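Local coordinates for endopolygalacturonase (Chondrostereum purpureum, PDB 1K5C), which probably hydrolyses the alpha-1,4 links between galacturonosyl units of polygalacturonan, as an endopolygalacturonase of glycosyl hydrolase family 28, at residues D140-G154 and C167-N179. Numbering follows the deposited sequence.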
# COMPACT_ATOMS: atom_id res chain seq x y z
N ASP A 140 -8.89 -7.90 4.95
CA ASP A 140 -8.94 -7.56 6.34
C ASP A 140 -10.31 -6.98 6.72
O ASP A 140 -10.46 -6.26 7.70
CB ASP A 140 -7.81 -6.57 6.74
CG ASP A 140 -6.48 -7.23 6.79
OD1 ASP A 140 -6.32 -8.45 6.78
OD2 ASP A 140 -5.48 -6.40 6.84
N PHE A 141 -11.35 -7.35 5.96
CA PHE A 141 -12.70 -6.82 6.22
C PHE A 141 -13.15 -7.07 7.66
O PHE A 141 -13.86 -6.23 8.24
CB PHE A 141 -13.67 -7.47 5.22
CG PHE A 141 -15.08 -6.99 5.42
CD1 PHE A 141 -15.46 -5.68 5.04
CD2 PHE A 141 -16.04 -7.78 6.00
CE1 PHE A 141 -16.75 -5.24 5.24
CE2 PHE A 141 -17.33 -7.30 6.22
CZ PHE A 141 -17.68 -6.02 5.84
N ALA A 142 -12.80 -8.23 8.25
CA ALA A 142 -13.21 -8.52 9.61
C ALA A 142 -12.72 -7.45 10.57
O ALA A 142 -13.30 -7.28 11.67
CB ALA A 142 -12.66 -9.91 10.01
N GLY A 143 -11.65 -6.74 10.23
CA GLY A 143 -11.11 -5.66 11.07
C GLY A 143 -12.06 -4.47 11.20
O GLY A 143 -11.82 -3.60 12.05
N ASP A 144 -13.10 -4.39 10.38
CA ASP A 144 -14.05 -3.29 10.52
C ASP A 144 -14.85 -3.42 11.79
O ASP A 144 -15.37 -2.43 12.34
CB ASP A 144 -15.03 -3.26 9.35
CG ASP A 144 -14.48 -2.72 8.04
OD1 ASP A 144 -13.28 -2.44 7.96
OD2 ASP A 144 -15.31 -2.55 7.11
N THR A 145 -15.07 -4.64 12.27
CA THR A 145 -15.96 -4.90 13.44
C THR A 145 -15.42 -4.18 14.64
O THR A 145 -14.25 -4.36 15.04
CB THR A 145 -16.07 -6.41 13.69
OG1 THR A 145 -16.64 -7.01 12.51
CG2 THR A 145 -16.99 -6.67 14.90
N LYS A 146 -16.24 -3.26 15.21
CA LYS A 146 -15.87 -2.45 16.36
C LYS A 146 -14.61 -1.65 16.07
O LYS A 146 -13.93 -1.20 17.04
CB LYS A 146 -15.79 -3.27 17.63
CG LYS A 146 -17.10 -3.88 18.05
CD LYS A 146 -17.00 -4.66 19.32
CE LYS A 146 -15.63 -4.88 19.90
N ASN A 147 -14.29 -1.39 14.78
CA ASN A 147 -13.11 -0.61 14.45
C ASN A 147 -11.85 -1.14 15.16
O ASN A 147 -10.92 -0.39 15.47
CB ASN A 147 -13.28 0.90 14.67
CG ASN A 147 -14.40 1.47 13.82
OD1 ASN A 147 -15.28 2.10 14.35
ND2 ASN A 147 -14.41 1.24 12.50
N LEU A 148 -11.78 -2.49 15.30
CA LEU A 148 -10.61 -3.02 15.99
C LEU A 148 -9.39 -3.16 15.07
O LEU A 148 -8.27 -3.02 15.56
CB LEU A 148 -10.93 -4.39 16.62
CG LEU A 148 -12.00 -4.24 17.75
CD1 LEU A 148 -12.46 -5.68 18.12
CD2 LEU A 148 -11.55 -3.40 18.92
N GLY A 149 -9.58 -3.46 13.79
CA GLY A 149 -8.42 -3.53 12.90
C GLY A 149 -7.82 -2.13 12.73
O GLY A 149 -8.54 -1.13 12.70
N HIS A 150 -6.50 -2.07 12.64
CA HIS A 150 -5.84 -0.76 12.63
C HIS A 150 -4.45 -0.93 12.01
O HIS A 150 -3.79 -1.95 12.22
CB HIS A 150 -5.73 -0.25 14.10
CG HIS A 150 -5.63 1.19 14.18
ND1 HIS A 150 -6.77 1.98 14.12
CD2 HIS A 150 -4.56 2.04 14.32
CE1 HIS A 150 -6.38 3.25 14.21
NE2 HIS A 150 -5.06 3.32 14.32
N ASN A 151 -4.00 0.07 11.24
CA ASN A 151 -2.69 -0.00 10.58
C ASN A 151 -2.61 -1.25 9.68
O ASN A 151 -1.53 -1.80 9.46
CB ASN A 151 -1.50 0.03 11.53
CG ASN A 151 -1.50 1.28 12.42
OD1 ASN A 151 -1.64 1.19 13.66
ND2 ASN A 151 -1.36 2.42 11.82
N THR A 152 -3.75 -1.62 9.09
CA THR A 152 -3.84 -2.81 8.23
C THR A 152 -3.58 -2.47 6.76
O THR A 152 -4.29 -2.91 5.84
CB THR A 152 -5.20 -3.48 8.43
OG1 THR A 152 -6.22 -2.45 8.44
CG2 THR A 152 -5.22 -4.30 9.74
N ASP A 153 -2.47 -1.73 6.54
CA ASP A 153 -2.10 -1.33 5.18
C ASP A 153 -2.08 -2.54 4.25
O ASP A 153 -1.56 -3.60 4.57
CB ASP A 153 -0.67 -0.75 5.14
CG ASP A 153 -0.41 0.43 6.05
OD1 ASP A 153 -1.12 0.63 7.05
OD2 ASP A 153 0.60 1.15 5.75
N GLY A 154 -2.61 -2.35 3.03
CA GLY A 154 -2.57 -3.45 2.06
C GLY A 154 -1.14 -3.75 1.57
O GLY A 154 -0.63 -4.87 1.76
N CYS A 167 -5.41 -5.99 -7.98
CA CYS A 167 -5.51 -6.42 -6.57
C CYS A 167 -6.76 -5.86 -5.93
O CYS A 167 -7.41 -4.91 -6.45
CB CYS A 167 -4.25 -5.98 -5.83
SG CYS A 167 -2.73 -6.82 -6.36
N ILE A 168 -7.10 -6.43 -4.77
CA ILE A 168 -8.28 -6.04 -4.00
C ILE A 168 -7.84 -5.88 -2.55
O ILE A 168 -7.19 -6.78 -2.02
CB ILE A 168 -9.40 -7.10 -4.09
CG1 ILE A 168 -9.87 -7.24 -5.55
CG2 ILE A 168 -10.51 -6.82 -3.12
CD1 ILE A 168 -10.80 -8.41 -5.79
N VAL A 169 -8.14 -4.74 -1.93
CA VAL A 169 -7.80 -4.52 -0.53
C VAL A 169 -9.03 -4.04 0.23
O VAL A 169 -9.62 -3.01 -0.11
CB VAL A 169 -6.66 -3.45 -0.38
CG1 VAL A 169 -6.39 -3.22 1.10
CG2 VAL A 169 -5.43 -3.87 -1.16
N LYS A 170 -9.39 -4.78 1.28
CA LYS A 170 -10.49 -4.45 2.19
C LYS A 170 -9.83 -4.30 3.57
O LYS A 170 -9.38 -5.30 4.15
CB LYS A 170 -11.52 -5.58 2.24
CG LYS A 170 -12.14 -5.86 0.84
CD LYS A 170 -13.09 -7.06 0.93
CE LYS A 170 -13.73 -7.30 -0.46
NZ LYS A 170 -14.47 -8.61 -0.37
N ASN A 171 -9.73 -3.07 4.08
CA ASN A 171 -8.90 -2.88 5.27
C ASN A 171 -9.32 -1.62 6.02
O ASN A 171 -10.44 -1.14 5.84
CB ASN A 171 -7.40 -2.88 4.89
CG ASN A 171 -7.04 -1.62 4.15
OD1 ASN A 171 -7.94 -0.91 3.65
ND2 ASN A 171 -5.74 -1.33 4.03
N GLN A 172 -8.42 -1.15 6.91
CA GLN A 172 -8.69 -0.04 7.81
C GLN A 172 -7.60 1.03 7.72
O GLN A 172 -7.56 1.93 8.58
CB GLN A 172 -8.87 -0.46 9.28
CG GLN A 172 -10.00 -1.44 9.49
CD GLN A 172 -9.71 -2.85 9.02
OE1 GLN A 172 -10.65 -3.50 8.39
NE2 GLN A 172 -8.58 -3.39 9.30
N ASP A 173 -6.72 0.96 6.74
CA ASP A 173 -5.67 1.98 6.58
C ASP A 173 -5.35 2.09 5.10
O ASP A 173 -6.17 1.71 4.25
CB ASP A 173 -4.44 1.66 7.50
CG ASP A 173 -3.69 2.91 7.92
OD1 ASP A 173 -3.11 3.58 7.04
OD2 ASP A 173 -3.67 3.21 9.12
N ASP A 174 -4.19 2.63 4.76
CA ASP A 174 -3.88 2.86 3.35
C ASP A 174 -4.07 1.57 2.55
O ASP A 174 -3.59 0.51 2.93
CB ASP A 174 -2.45 3.38 3.22
CG ASP A 174 -2.29 4.78 3.77
OD1 ASP A 174 -3.25 5.55 3.64
OD2 ASP A 174 -1.18 5.10 4.23
N CYS A 175 -4.70 1.70 1.39
CA CYS A 175 -4.77 0.58 0.45
C CYS A 175 -3.35 0.19 -0.03
O CYS A 175 -2.94 -0.96 -0.01
CB CYS A 175 -5.71 1.01 -0.68
SG CYS A 175 -6.02 -0.27 -1.89
N ILE A 176 -2.64 1.24 -0.41
CA ILE A 176 -1.20 1.21 -0.69
C ILE A 176 -0.62 2.46 -0.03
O ILE A 176 -1.27 3.51 -0.04
CB ILE A 176 -0.86 1.17 -2.21
CG1 ILE A 176 0.66 1.16 -2.43
CG2 ILE A 176 -1.57 2.28 -3.00
CD1 ILE A 176 1.06 0.80 -3.87
N ALA A 177 0.60 2.30 0.50
CA ALA A 177 1.41 3.45 0.91
C ALA A 177 2.77 3.28 0.20
O ALA A 177 3.49 2.32 0.43
CB ALA A 177 1.61 3.52 2.41
N ILE A 178 3.07 4.24 -0.69
CA ILE A 178 4.33 4.25 -1.40
C ILE A 178 5.26 5.17 -0.61
O ILE A 178 5.06 6.38 -0.55
CB ILE A 178 4.16 4.76 -2.84
CG1 ILE A 178 3.18 3.86 -3.63
CG2 ILE A 178 5.53 4.82 -3.50
CD1 ILE A 178 2.77 4.43 -4.96
N ASN A 179 6.26 4.56 0.05
CA ASN A 179 7.09 5.26 1.01
C ASN A 179 8.48 5.66 0.50
O ASN A 179 9.09 6.55 1.08
CB ASN A 179 7.22 4.40 2.28
CG ASN A 179 5.86 4.23 2.97
OD1 ASN A 179 5.53 3.10 3.43
ND2 ASN A 179 5.11 5.28 3.01
O HOH W 1 -12.70 -3.06 5.16
O HOH W 2 -5.49 2.41 10.96
O HOH W 3 0.70 3.90 5.77
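Asn171 ND2 donates to Thr152 O at 2.8 Å, with the acceptor almost in the amide plane but ND2 standing 45° out of the Thr152 carbonyl plane. The same nitrogen also reaches back to Asp174 O, which accepts a second, straighter bond from Gly154 N (3.0 Å, 159° at the hydrogen). One amide thus ties the inverse gamma turn centred on Thr152 to the turn at 171-175; its CG sits between the backbone N and carbonyl carbon (chi1 72°), which folds ND2 back over Asp174 O. An alanine here would remove this amide, and Thr152 O would probably be left without its donor and Asp174 O with one fewer. Thr152 OG1 accepts from Gln172 N at 3.0 Å, while Asp140 N meets Lys170 O at 2.8 Å. Water links Asp144 OD1 to Asn171 O, and Arg220 forms a salt bridge with Asp144 OD2.

Acidic groups gather on the galacturonate-binding side, where Asn151 and Asp173 belong to the site. Asp153 OD1 and Asp173 OD1 are like charges 3.6 Å apart, the two carboxylates side by side and pointing the same way. Asp174 N donates to Asp173 OD1. A water bridges Asp153 OD2 and Asp174 OD2, and Lys228 forms a salt bridge with Asp174.

Gln172 bends at chi2, which sets its CB and CG each 3.5 Å from Gly149 O; Val169 CG1 rests 3.9 Å from Gly154 CA. Within the right-handed parallel beta-helix of this family, the contact joins the loop between strands 130-139 and 155-158 to the corresponding turn between strands 162-170 and 176-179, one coil further on.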